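Local structure of cystathionine gamma-synthase (Xanthomonas oryzae pv. oryzae KACC 10331, 6LD9) at residues T86-I91 against G113-L118; L180-N185 against A200-H205; D184-S189 against T207-N212. The protein probably makes cystathionine in methionine biosynthesis, as a pyridoxal phosphate enzyme of the trans-sulfuration family, and is seen here with a cofactor-cystathionine adduct bound. The protein carries 2 engineered substitutions. All blocks are in the same frame, centred on the assembly; numbering follows the deposited sequence.

Following the chain from its N terminus, contact 1 comes first. It closes the excursion from helix 87-98 through strand 104-108 to helix 113-124. Contacts 2 and 3 open later, from the same run of chain. Contact 2 pairs strand 180-184 with its neighbour in the large sheet, strand 202-206. Contact 3 then joins the turns that follow these two strands, sharing D184 and N185 with contact 2. The loops of contacts 2 and 3 overlap at their start and cross along the chain; neither nests in the other. I91 of contact 1 packs on L204 of contact 2, tying helix 87-98 to the sheet. All three contacts reach the bound adduct E9U.

Contact 1: T86-I91 against G113-L118; sequences TGMGAI and GGSWRL. With E9U ((2~{S})-4-[(2~{R})-2-azanyl-3-oxidanyl-3-oxidanylidene-propyl]sulfanyl-2-[(~{E})-[2-methyl-3-oxidanyl-5-(phosphonooxymethyl)pyridin-4-yl]methylideneamino]butanoic acid), chain G.
M88 and I91 of helix 87-98 meet S115 and L118 of helix 113-124. The M88 chain bends at chi2 and chi3 (-46° and -51°), which carries its end across to the second helix. There M88 CE lies 3.5 Å from G114 O and 3.8 Å from L118 CD2. The same L118 methyl meets I91 CG2, while I91 CD1 rests near S115 OG. Contact between the helices is by packing, without a hydrogen bond, and their segment axes cross at -43°.

Each helix also holds one end of the bound E9U, the first through its N-terminal backbone and the second through the R117 side chain. The N-terminal turn of helix 87-98 forms part of the phosphate cup. G87 N donates to E9U O2P at 3.1 Å, and M88 N donates to E9U O3P at 2.8 Å. R117 grips the distal carboxylate with two bonds, NH1 to OX1 and NH2 to OX2 of E9U, both 2.9 Å.

Further out, T86 is the N-cap of its helix. Its OG1 accepts from G89 N at 2.8 Å and is also hydrogen-bonded to G241 of the second subunit. N238 of that subunit packs on R117. The helix start, with its N-H groups turned to the phosphate and its dipole, would favour the negative charge, and the R117 guanidinium would likewise stabilise the carboxylate of the cystathionine moiety.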
loop_
_atom_site.group_PDB
_atom_site.type_symbol
_atom_site.label_atom_id
_atom_site.label_comp_id
_atom_site.label_asym_id
_atom_site.label_seq_id
_atom_site.Cartn_x
_atom_site.Cartn_y
_atom_site.Cartn_z
ATOM N N THR C 86 7.836 6.751 14.878
ATOM C CA THR C 86 7.168 6.187 16.071
ATOM C C THR C 86 6.846 7.290 17.086
ATOM O O THR C 86 7.466 8.405 17.053
ATOM C CB THR C 86 7.999 5.045 16.691
ATOM O OG1 THR C 86 9.062 5.653 17.425
ATOM C CG2 THR C 86 8.628 4.046 15.733
ATOM N N GLY C 87 6.001 6.914 18.031
ATOM C CA GLY C 87 5.761 7.688 19.248
ATOM C C GLY C 87 7.036 7.919 20.025
ATOM O O GLY C 87 7.282 9.072 20.400
ATOM N N MET C 88 7.820 6.863 20.300
ATOM C CA MET C 88 9.068 7.060 21.064
ATOM C C MET C 88 9.915 8.006 20.248
ATOM O O MET C 88 10.617 8.818 20.819
ATOM C CB MET C 88 9.833 5.762 21.275
ATOM C CG MET C 88 9.230 4.858 22.352
ATOM S SD MET C 88 8.768 5.710 23.875
ATOM C CE MET C 88 10.313 6.564 24.165
ATOM N N GLY C 89 9.821 7.923 18.917
ATOM C CA GLY C 89 10.632 8.818 18.091
ATOM C C GLY C 89 10.231 10.263 18.260
ATOM O O GLY C 89 11.083 11.102 18.106
ATOM N N ALA C 90 8.953 10.558 18.497
ATOM C CA ALA C 90 8.508 11.933 18.819
ATOM C C ALA C 90 9.140 12.437 20.128
ATOM O O ALA C 90 9.555 13.618 20.255
ATOM C CB ALA C 90 7.027 11.880 18.886
ATOM N N ILE C 91 9.210 11.571 21.110
ATOM C CA ILE C 91 9.803 11.942 22.410
ATOM C C ILE C 91 11.284 12.180 22.171
ATOM O O ILE C 91 11.807 13.210 22.597
ATOM C CB ILE C 91 9.507 10.850 23.431
ATOM C CG1 ILE C 91 8.035 10.887 23.752
ATOM C CG2 ILE C 91 10.323 10.943 24.699
ATOM C CD1 ILE C 91 7.663 9.697 24.547
ATOM N N GLY C 113 6.349 3.022 30.462
ATOM C CA GLY C 113 7.644 2.347 30.705
ATOM C C GLY C 113 8.642 2.517 29.554
ATOM O O GLY C 113 9.852 2.588 29.828
ATOM N N GLY C 114 8.171 2.694 28.323
ATOM C CA GLY C 114 9.047 3.059 27.211
ATOM C C GLY C 114 9.655 4.435 27.381
ATOM O O GLY C 114 10.862 4.613 27.065
ATOM N N SER C 115 8.876 5.411 27.814
ATOM C CA SER C 115 9.415 6.768 28.106
ATOM C C SER C 115 10.490 6.680 29.206
ATOM O O SER C 115 11.587 7.244 29.046
ATOM C CB SER C 115 8.314 7.679 28.504
ATOM O OG SER C 115 7.243 7.691 27.558
ATOM N N TRP C 116 10.179 5.978 30.291
ATOM C CA TRP C 116 11.084 5.719 31.436
ATOM C C TRP C 116 12.372 5.102 30.868
ATOM O O TRP C 116 13.461 5.608 31.169
ATOM C CB TRP C 116 10.344 4.843 32.478
ATOM C CG TRP C 116 11.155 4.535 33.688
ATOM C CD1 TRP C 116 11.082 5.189 34.885
ATOM C CD2 TRP C 116 12.192 3.537 33.815
ATOM N NE1 TRP C 116 11.997 4.663 35.750
ATOM C CE2 TRP C 116 12.717 3.672 35.123
ATOM C CE3 TRP C 116 12.754 2.566 32.960
ATOM C CZ2 TRP C 116 13.769 2.875 35.588
ATOM C CZ3 TRP C 116 13.823 1.804 33.406
ATOM C CH2 TRP C 116 14.307 1.946 34.710
ATOM N N ARG C 117 12.269 4.073 30.015
ATOM C CA ARG C 117 13.469 3.365 29.483
ATOM C C ARG C 117 14.393 4.399 28.833
ATOM O O ARG C 117 15.581 4.428 29.148
ATOM C CB ARG C 117 13.068 2.263 28.508
ATOM C CG ARG C 117 14.217 1.568 27.783
ATOM C CD ARG C 117 13.689 0.374 26.965
ATOM N NE ARG C 117 12.662 0.886 26.035
ATOM C CZ ARG C 117 11.609 0.247 25.573
ATOM N NH1 ARG C 117 11.345 -0.993 25.880
ATOM N NH2 ARG C 117 10.805 0.877 24.765
ATOM N N LEU C 118 13.827 5.248 27.992
ATOM C CA LEU C 118 14.582 6.226 27.201
ATOM C C LEU C 118 15.151 7.315 28.118
ATOM O O LEU C 118 16.295 7.689 27.912
ATOM C CB LEU C 118 13.662 6.833 26.135
ATOM C CG LEU C 118 14.399 7.837 25.245
ATOM C CD1 LEU C 118 15.457 7.130 24.387
ATOM C CD2 LEU C 118 13.460 8.600 24.365
HETATM N N1 E9U G . 3.446 7.565 24.882
HETATM C C2 E9U G . 2.509 6.776 25.520
HETATM C C3 E9U G . 2.343 5.358 25.205
HETATM N N E9U G . 2.269 2.590 24.551
HETATM C CA E9U G . 2.048 1.164 24.210
HETATM C C E9U G . 1.180 0.602 25.300
HETATM O O E9U G . 1.205 1.176 26.441
HETATM C CB E9U G . 3.414 0.487 24.065
HETATM C CG E9U G . 3.400 -0.981 24.169
HETATM S SD E9U G . 4.853 -1.645 24.927
HETATM C CE E9U G . 6.202 -1.797 23.773
HETATM C CZ E9U G . 7.362 -2.828 23.630
HETATM C CH E9U G . 8.646 -2.156 23.970
HETATM N NH E9U G . 7.271 -4.227 24.077
HETATM C C2A E9U G . 1.585 7.385 26.552
HETATM C C4 E9U G . 3.218 4.783 24.207
HETATM C C4A E9U G . 3.093 3.351 23.896
HETATM C C5 E9U G . 4.165 5.720 23.568
HETATM C C5A E9U G . 5.105 5.299 22.506
HETATM C C6 E9U G . 4.217 7.079 23.949
HETATM O O1P E9U G . 4.744 2.770 20.592
HETATM O O2P E9U G . 4.161 4.600 18.937
HETATM O O3 E9U G . 1.472 4.593 25.846
HETATM O O3P E9U G . 6.454 4.490 19.841
HETATM O O4P E9U G . 4.475 5.296 21.217
HETATM O OT E9U G . 0.503 -0.454 25.072
HETATM O OX1 E9U G . 9.584 -2.735 24.466
HETATM O OX2 E9U G . 8.789 -0.976 23.688
HETATM P P E9U G . 5.001 4.184 20.098
#

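Contact 2: L180-N185 against A200-H205; sequences LTVVDN and ADLVLH. With E9U ((2~{S})-4-[(2~{R})-2-azanyl-3-oxidanyl-3-oxidanylidene-propyl]sulfanyl-2-[(~{E})-[2-methyl-3-oxidanyl-5-(phosphonooxymethyl)pyridin-4-yl]methylideneamino]butanoic acid), chain G.
T181 and D201 join at the start of two parallel neighbours, strands 180-184 and 202-206. They belong to the mixed seven-stranded sheet of the large domain of a fold type I PLP-dependent enzyme. D201 OD2 accepts twice from T181. The backbone T181 N comes to its anti lone pair at 2.9 Å, and T181 OG1 comes from above the carboxylate plane at 3.0 Å. In return, T181 O takes weak bonds from D201 N and L202 N. The apolar L180 CD2 packs against the D201 carboxylate.

Beyond this point the bonding is regular. V183 N donates to L202 O, L204 N donates to V183 O, and N185 N reaches L204 O at 3.0 Å in an almost straight bond (178°). The other edge of strand 180-184 is satisfied by strand 151-155: V182 bonds with V152 and I154, and D184 with I154.

V182, D184, L202 and L204 lie on one face of the sheet, toward helix 87-98. V182 CG2 meets L202 CB at 3.6 Å. L204 CG sits between its backbone N and carbonyl carbon (chi1 67°), and CD1 lies against the D184 carboxyl carbon. V183 and V203 lie on the other face; V183 CG2 touches A200 CB and V203 CG2 packs on N185 CB. H205 NE2 is hydrogen-bonded to E76.

D184 ends at the cofactor. Its OD1 is taken by T186, and its OD2 lies 2.6 Å from the pyridine nitrogen N1 of E9U.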
loop_
_atom_site.group_PDB
_atom_site.type_symbol
_atom_site.label_atom_id
_atom_site.label_comp_id
_atom_site.label_asym_id
_atom_site.label_seq_id
_atom_site.Cartn_x
_atom_site.Cartn_y
_atom_site.Cartn_z
ATOM N N LEU C 180 10.247 25.083 29.677
ATOM C CA LEU C 180 9.315 24.592 28.634
ATOM C C LEU C 180 8.529 23.398 29.194
ATOM O O LEU C 180 9.013 22.689 30.103
ATOM C CB LEU C 180 10.090 24.210 27.365
ATOM C CG LEU C 180 10.912 25.352 26.766
ATOM C CD1 LEU C 180 11.994 24.801 25.830
ATOM C CD2 LEU C 180 10.035 26.377 26.059
ATOM N N THR C 181 7.360 23.210 28.620
ATOM C CA THR C 181 6.407 22.139 28.932
ATOM C C THR C 181 6.117 21.356 27.669
ATOM O O THR C 181 5.776 21.994 26.620
ATOM C CB THR C 181 5.088 22.699 29.464
ATOM O OG1 THR C 181 5.017 24.107 29.165
ATOM C CG2 THR C 181 5.032 22.499 30.954
ATOM N N VAL C 182 6.119 20.041 27.821
ATOM C CA VAL C 182 5.633 19.140 26.763
ATOM C C VAL C 182 4.634 18.175 27.376
ATOM O O VAL C 182 4.888 17.674 28.514
ATOM C CB VAL C 182 6.808 18.410 26.095
ATOM C CG1 VAL C 182 7.652 17.562 27.056
ATOM C CG2 VAL C 182 6.276 17.570 24.942
ATOM N N VAL C 183 3.513 17.949 26.685
ATOM C CA VAL C 183 2.458 17.019 27.202
ATOM C C VAL C 183 2.287 15.846 26.253
ATOM O O VAL C 183 2.056 16.097 25.091
ATOM C CB VAL C 183 1.113 17.736 27.398
ATOM C CG1 VAL C 183 0.071 16.796 28.001
ATOM C CG2 VAL C 183 1.322 18.947 28.275
ATOM N N ASP C 184 2.404 14.632 26.776
ATOM C CA ASP C 184 2.098 13.388 26.046
ATOM C C ASP C 184 0.589 13.194 26.125
ATOM O O ASP C 184 0.106 12.858 27.164
ATOM C CB ASP C 184 2.888 12.181 26.569
ATOM C CG ASP C 184 2.696 10.916 25.716
ATOM O OD1 ASP C 184 1.679 10.842 24.970
ATOM O OD2 ASP C 184 3.532 9.971 25.847
ATOM N N ASN C 185 -0.097 13.381 25.030
ATOM C CA ASN C 185 -1.582 13.459 24.988
ATOM C C ASN C 185 -2.122 12.232 24.257
ATOM O O ASN C 185 -3.216 12.297 23.697
ATOM C CB ASN C 185 -1.999 14.789 24.334
ATOM C CG ASN C 185 -3.485 15.080 24.383
ATOM O OD1 ASN C 185 -4.050 15.690 23.455
ATOM N ND2 ASN C 185 -4.082 14.677 25.479
ATOM N N ALA C 200 0.863 24.844 27.213
ATOM C CA ALA C 200 2.038 23.984 26.927
ATOM C C ALA C 200 2.776 24.485 25.689
ATOM O O ALA C 200 2.145 24.966 24.790
ATOM C CB ALA C 200 1.595 22.570 26.757
ATOM N N ASP C 201 4.080 24.323 25.638
ATOM C CA ASP C 201 4.885 24.693 24.454
ATOM C C ASP C 201 4.700 23.643 23.343
ATOM O O ASP C 201 4.749 23.988 22.138
ATOM C CB ASP C 201 6.324 24.836 24.937
ATOM C CG ASP C 201 6.485 25.952 25.963
ATOM O OD1 ASP C 201 6.293 27.101 25.543
ATOM O OD2 ASP C 201 6.702 25.669 27.193
ATOM N N LEU C 202 4.444 22.403 23.743
ATOM C CA LEU C 202 4.539 21.204 22.898
ATOM C C LEU C 202 3.530 20.156 23.347
ATOM O O LEU C 202 3.444 19.884 24.595
ATOM C CB LEU C 202 5.928 20.583 23.023
ATOM C CG LEU C 202 7.077 21.394 22.440
ATOM C CD1 LEU C 202 8.389 20.896 23.020
ATOM C CD2 LEU C 202 7.075 21.254 20.946
ATOM N N VAL C 203 2.853 19.568 22.365
ATOM C CA VAL C 203 2.061 18.353 22.638
ATOM C C VAL C 203 2.569 17.233 21.728
ATOM O O VAL C 203 2.937 17.514 20.584
ATOM C CB VAL C 203 0.566 18.649 22.493
ATOM C CG1 VAL C 203 0.198 19.018 21.090
ATOM C CG2 VAL C 203 -0.250 17.453 22.900
ATOM N N LEU C 204 2.657 16.024 22.238
ATOM C CA LEU C 204 3.074 14.898 21.402
ATOM C C LEU C 204 2.135 13.714 21.526
ATOM O O LEU C 204 1.328 13.660 22.445
ATOM C CB LEU C 204 4.537 14.557 21.686
ATOM C CG LEU C 204 4.933 13.995 23.023
ATOM C CD1 LEU C 204 4.561 12.529 23.097
ATOM C CD2 LEU C 204 6.448 14.194 23.204
ATOM N N HIS C 205 2.195 12.846 20.538
ATOM C CA HIS C 205 1.274 11.698 20.425
ATOM C C HIS C 205 2.031 10.482 19.906
ATOM O O HIS C 205 2.840 10.623 18.962
ATOM C CB HIS C 205 0.199 12.025 19.384
ATOM C CG HIS C 205 -0.796 13.025 19.814
ATOM N ND1 HIS C 205 -1.846 12.687 20.674
ATOM C CD2 HIS C 205 -0.952 14.330 19.452
ATOM C CE1 HIS C 205 -2.604 13.765 20.849
ATOM N NE2 HIS C 205 -2.026 14.818 20.141
HETATM N N1 E9U G . 3.446 7.565 24.882
HETATM C C2 E9U G . 2.509 6.776 25.520
HETATM C C3 E9U G . 2.343 5.358 25.205
HETATM N N E9U G . 2.269 2.590 24.551
HETATM C CA E9U G . 2.048 1.164 24.210
HETATM C C E9U G . 1.180 0.602 25.300
HETATM O O E9U G . 1.205 1.176 26.441
HETATM C CB E9U G . 3.414 0.487 24.065
HETATM C CG E9U G . 3.400 -0.981 24.169
HETATM S SD E9U G . 4.853 -1.645 24.927
HETATM C CE E9U G . 6.202 -1.797 23.773
HETATM C CZ E9U G . 7.362 -2.828 23.630
HETATM C CH E9U G . 8.646 -2.156 23.970
HETATM N NH E9U G . 7.271 -4.227 24.077
HETATM C C2A E9U G . 1.585 7.385 26.552
HETATM C C4 E9U G . 3.218 4.783 24.207
HETATM C C4A E9U G . 3.093 3.351 23.896
HETATM C C5 E9U G . 4.165 5.720 23.568
HETATM C C5A E9U G . 5.105 5.299 22.506
HETATM C C6 E9U G . 4.217 7.079 23.949
HETATM O O1P E9U G . 4.744 2.770 20.592
HETATM O O2P E9U G . 4.161 4.600 18.937
HETATM O O3 E9U G . 1.472 4.593 25.846
HETATM O O3P E9U G . 6.454 4.490 19.841
HETATM O O4P E9U G . 4.475 5.296 21.217
HETATM O OT E9U G . 0.503 -0.454 25.072
HETATM O OX1 E9U G . 9.584 -2.735 24.466
HETATM O OX2 E9U G . 8.789 -0.976 23.688
HETATM P P E9U G . 5.001 4.184 20.098
#

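Contact 3: D184-S189 against T207-N212; sequences DNTFLS and TTKYIN. With E9U ((2~{S})-4-[(2~{R})-2-azanyl-3-oxidanyl-3-oxidanylidene-propyl]sulfanyl-2-[(~{E})-[2-methyl-3-oxidanyl-5-(phosphonooxymethyl)pyridin-4-yl]methylideneamino]butanoic acid), chain G.
The Y210 ring turns its edge to a backbone oxygen: T186 O lies in the ring plane, 3.7 Å from Y210 CD2. F187 O comes closer, 3.3 Å from Y210 CE2. It also accepts from a water at 2.8 Å, and the same water is hydrogen-bonded to Y210 OH. Ring and turn are thus linked through water, with no direct hydrogen bond between the segments. S189 CB packs on Y210 CB, and L259 and L263 of helix 259-277 also touch both residues.

With T186 OG1 beside the backbone N (chi1 -68°), the methyl CG2 points away from that N and meets K209 CG at 3.6 Å. These turns follow two neighbouring strands of the large sheet and line the PLP site, with K209 at the predicted position of cofactor attachment. No such link is present here, as the cofactor is joined to the cystathionine moiety instead.

An Asx turn shapes the start of 184-189. D184 OD1 accepts from T186 N at 3.1 Å, nearly along its C-O axis, and from T186 OG1 at 2.6 Å through its syn lone pair. T186 OG1 is also bonded to S206 N. T208 OG1 donates to E9U O2P at 2.8 Å and is hydrogen-bonded to G219 N.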
loop_
_atom_site.group_PDB
_atom_site.type_symbol
_atom_site.label_atom_id
_atom_site.label_comp_id
_atom_site.label_asym_id
_atom_site.label_seq_id
_atom_site.Cartn_x
_atom_site.Cartn_y
_atom_site.Cartn_z
ATOM N N ASP C 184 2.404 14.632 26.776
ATOM C CA ASP C 184 2.098 13.388 26.046
ATOM C C ASP C 184 0.589 13.194 26.125
ATOM O O ASP C 184 0.106 12.858 27.164
ATOM C CB ASP C 184 2.888 12.181 26.569
ATOM C CG ASP C 184 2.696 10.916 25.716
ATOM O OD1 ASP C 184 1.679 10.842 24.970
ATOM O OD2 ASP C 184 3.532 9.971 25.847
ATOM N N ASN C 185 -0.097 13.381 25.030
ATOM C CA ASN C 185 -1.582 13.459 24.988
ATOM C C ASN C 185 -2.122 12.232 24.257
ATOM O O ASN C 185 -3.216 12.297 23.697
ATOM C CB ASN C 185 -1.999 14.789 24.334
ATOM C CG ASN C 185 -3.485 15.080 24.383
ATOM O OD1 ASN C 185 -4.050 15.690 23.455
ATOM N ND2 ASN C 185 -4.082 14.677 25.479
ATOM N N THR C 186 -1.378 11.130 24.298
ATOM C CA THR C 186 -1.715 9.902 23.558
ATOM C C THR C 186 -3.091 9.388 23.992
ATOM O O THR C 186 -3.852 8.872 23.160
ATOM C CB THR C 186 -0.635 8.826 23.795
ATOM O OG1 THR C 186 0.563 9.271 23.170
ATOM C CG2 THR C 186 -0.983 7.448 23.250
ATOM N N PHE C 187 -3.234 9.209 25.284
ATOM C CA PHE C 187 -4.391 8.531 25.905
ATOM C C PHE C 187 -5.723 9.200 25.616
ATOM O O PHE C 187 -6.693 8.474 25.564
ATOM C CB PHE C 187 -4.193 8.443 27.394
ATOM C CG PHE C 187 -3.726 7.085 27.817
ATOM C CD1 PHE C 187 -2.758 6.423 27.059
ATOM C CD2 PHE C 187 -4.208 6.515 28.999
ATOM C CE1 PHE C 187 -2.325 5.167 27.461
ATOM C CE2 PHE C 187 -3.784 5.243 29.368
ATOM C CZ PHE C 187 -2.853 4.569 28.596
ATOM N N LEU C 188 -5.781 10.498 25.348
ATOM C CA LEU C 188 -7.104 11.104 25.060
ATOM C C LEU C 188 -7.270 11.515 23.607
ATOM O O LEU C 188 -8.436 11.598 23.185
ATOM C CB LEU C 188 -7.297 12.284 25.989
ATOM C CG LEU C 188 -7.556 11.897 27.445
ATOM C CD1 LEU C 188 -7.674 13.135 28.339
ATOM C CD2 LEU C 188 -8.821 11.086 27.536
ATOM N N SER C 189 -6.178 11.802 22.899
ATOM C CA SER C 189 -6.170 12.387 21.532
ATOM C C SER C 189 -6.542 13.864 21.557
ATOM O O SER C 189 -7.145 14.369 22.498
ATOM C CB SER C 189 -7.119 11.641 20.601
ATOM O OG SER C 189 -8.367 12.337 20.462
ATOM N N THR C 207 0.711 8.329 17.394
ATOM C CA THR C 207 -0.421 8.203 16.450
ATOM C C THR C 207 -0.821 6.731 16.277
ATOM O O THR C 207 -1.861 6.464 15.659
ATOM C CB THR C 207 -0.080 8.792 15.094
ATOM O OG1 THR C 207 1.068 8.088 14.617
ATOM C CG2 THR C 207 0.127 10.282 15.213
ATOM N N THR C 208 0.007 5.826 16.795
ATOM C CA THR C 208 -0.243 4.366 16.781
ATOM C C THR C 208 -1.598 4.067 17.455
ATOM O O THR C 208 -2.247 3.058 17.145
ATOM C CB THR C 208 0.907 3.690 17.517
ATOM O OG1 THR C 208 2.174 4.165 17.033
ATOM C CG2 THR C 208 0.852 2.189 17.400
ATOM N N LYS C 209 -2.037 4.943 18.361
ATOM C CA LYS C 209 -3.148 4.664 19.287
ATOM C C LYS C 209 -4.422 5.234 18.624
ATOM O O LYS C 209 -4.776 4.771 17.487
ATOM C CB LYS C 209 -2.682 5.110 20.675
ATOM C CG LYS C 209 -1.327 4.541 21.211
ATOM C CD LYS C 209 -1.051 3.136 20.703
ATOM C CE LYS C 209 0.060 2.243 21.264
ATOM N NZ LYS C 209 1.183 3.029 21.771
ATOM N N TYR C 210 -5.174 6.103 19.278
ATOM C CA TYR C 210 -6.482 6.580 18.748
ATOM C C TYR C 210 -6.423 7.327 17.422
ATOM O O TYR C 210 -7.339 7.245 16.643
ATOM C CB TYR C 210 -7.180 7.488 19.745
ATOM C CG TYR C 210 -7.571 6.749 21.001
ATOM C CD1 TYR C 210 -8.690 5.962 21.023
ATOM C CD2 TYR C 210 -6.820 6.848 22.143
ATOM C CE1 TYR C 210 -9.064 5.260 22.158
ATOM C CE2 TYR C 210 -7.202 6.176 23.289
ATOM C CZ TYR C 210 -8.345 5.383 23.330
ATOM O OH TYR C 210 -8.700 4.694 24.494
ATOM N N ILE C 211 -5.402 8.090 17.157
ATOM C CA ILE C 211 -5.402 8.912 15.921
ATOM C C ILE C 211 -5.464 7.966 14.720
ATOM O O ILE C 211 -6.351 8.123 13.868
ATOM C CB ILE C 211 -4.185 9.829 15.900
ATOM C CG1 ILE C 211 -4.329 10.928 16.954
ATOM C CG2 ILE C 211 -3.994 10.419 14.532
ATOM C CD1 ILE C 211 -3.082 11.705 17.198
ATOM N N ASN C 212 -4.615 6.950 14.661
ATOM C CA ASN C 212 -4.701 5.999 13.534
ATOM C C ASN C 212 -5.927 5.094 13.736
ATOM O O ASN C 212 -6.675 4.818 12.802
ATOM C CB ASN C 212 -3.482 5.106 13.411
ATOM C CG ASN C 212 -3.684 4.116 12.270
ATOM O OD1 ASN C 212 -3.670 2.912 12.520
ATOM N ND2 ASN C 212 -3.941 4.614 11.046
HETATM N N1 E9U G . 3.446 7.565 24.882
HETATM C C2 E9U G . 2.509 6.776 25.520
HETATM C C3 E9U G . 2.343 5.358 25.205
HETATM N N E9U G . 2.269 2.590 24.551
HETATM C CA E9U G . 2.048 1.164 24.210
HETATM C C E9U G . 1.180 0.602 25.300
HETATM O O E9U G . 1.205 1.176 26.441
HETATM C CB E9U G . 3.414 0.487 24.065
HETATM C CG E9U G . 3.400 -0.981 24.169
HETATM S SD E9U G . 4.853 -1.645 24.927
HETATM C CE E9U G . 6.202 -1.797 23.773
HETATM C CZ E9U G . 7.362 -2.828 23.630
HETATM C CH E9U G . 8.646 -2.156 23.970
HETATM N NH E9U G . 7.271 -4.227 24.077
HETATM C C2A E9U G . 1.585 7.385 26.552
HETATM C C4 E9U G . 3.218 4.783 24.207
HETATM C C4A E9U G . 3.093 3.351 23.896
HETATM C C5 E9U G . 4.165 5.720 23.568
HETATM C C5A E9U G . 5.105 5.299 22.506
HETATM C C6 E9U G . 4.217 7.079 23.949
HETATM O O1P E9U G . 4.744 2.770 20.592
HETATM O O2P E9U G . 4.161 4.600 18.937
HETATM O O3 E9U G . 1.472 4.593 25.846
HETATM O O3P E9U G . 6.454 4.490 19.841
HETATM O O4P E9U G . 4.475 5.296 21.217
HETATM O OT E9U G . 0.503 -0.454 25.072
HETATM O OX1 E9U G . 9.584 -2.735 24.466
HETATM O OX2 E9U G . 8.789 -0.976 23.688
HETATM P P E9U G . 5.001 4.184 20.098
HETATM O O HOH W 1 -8.966 6.973 26.097
#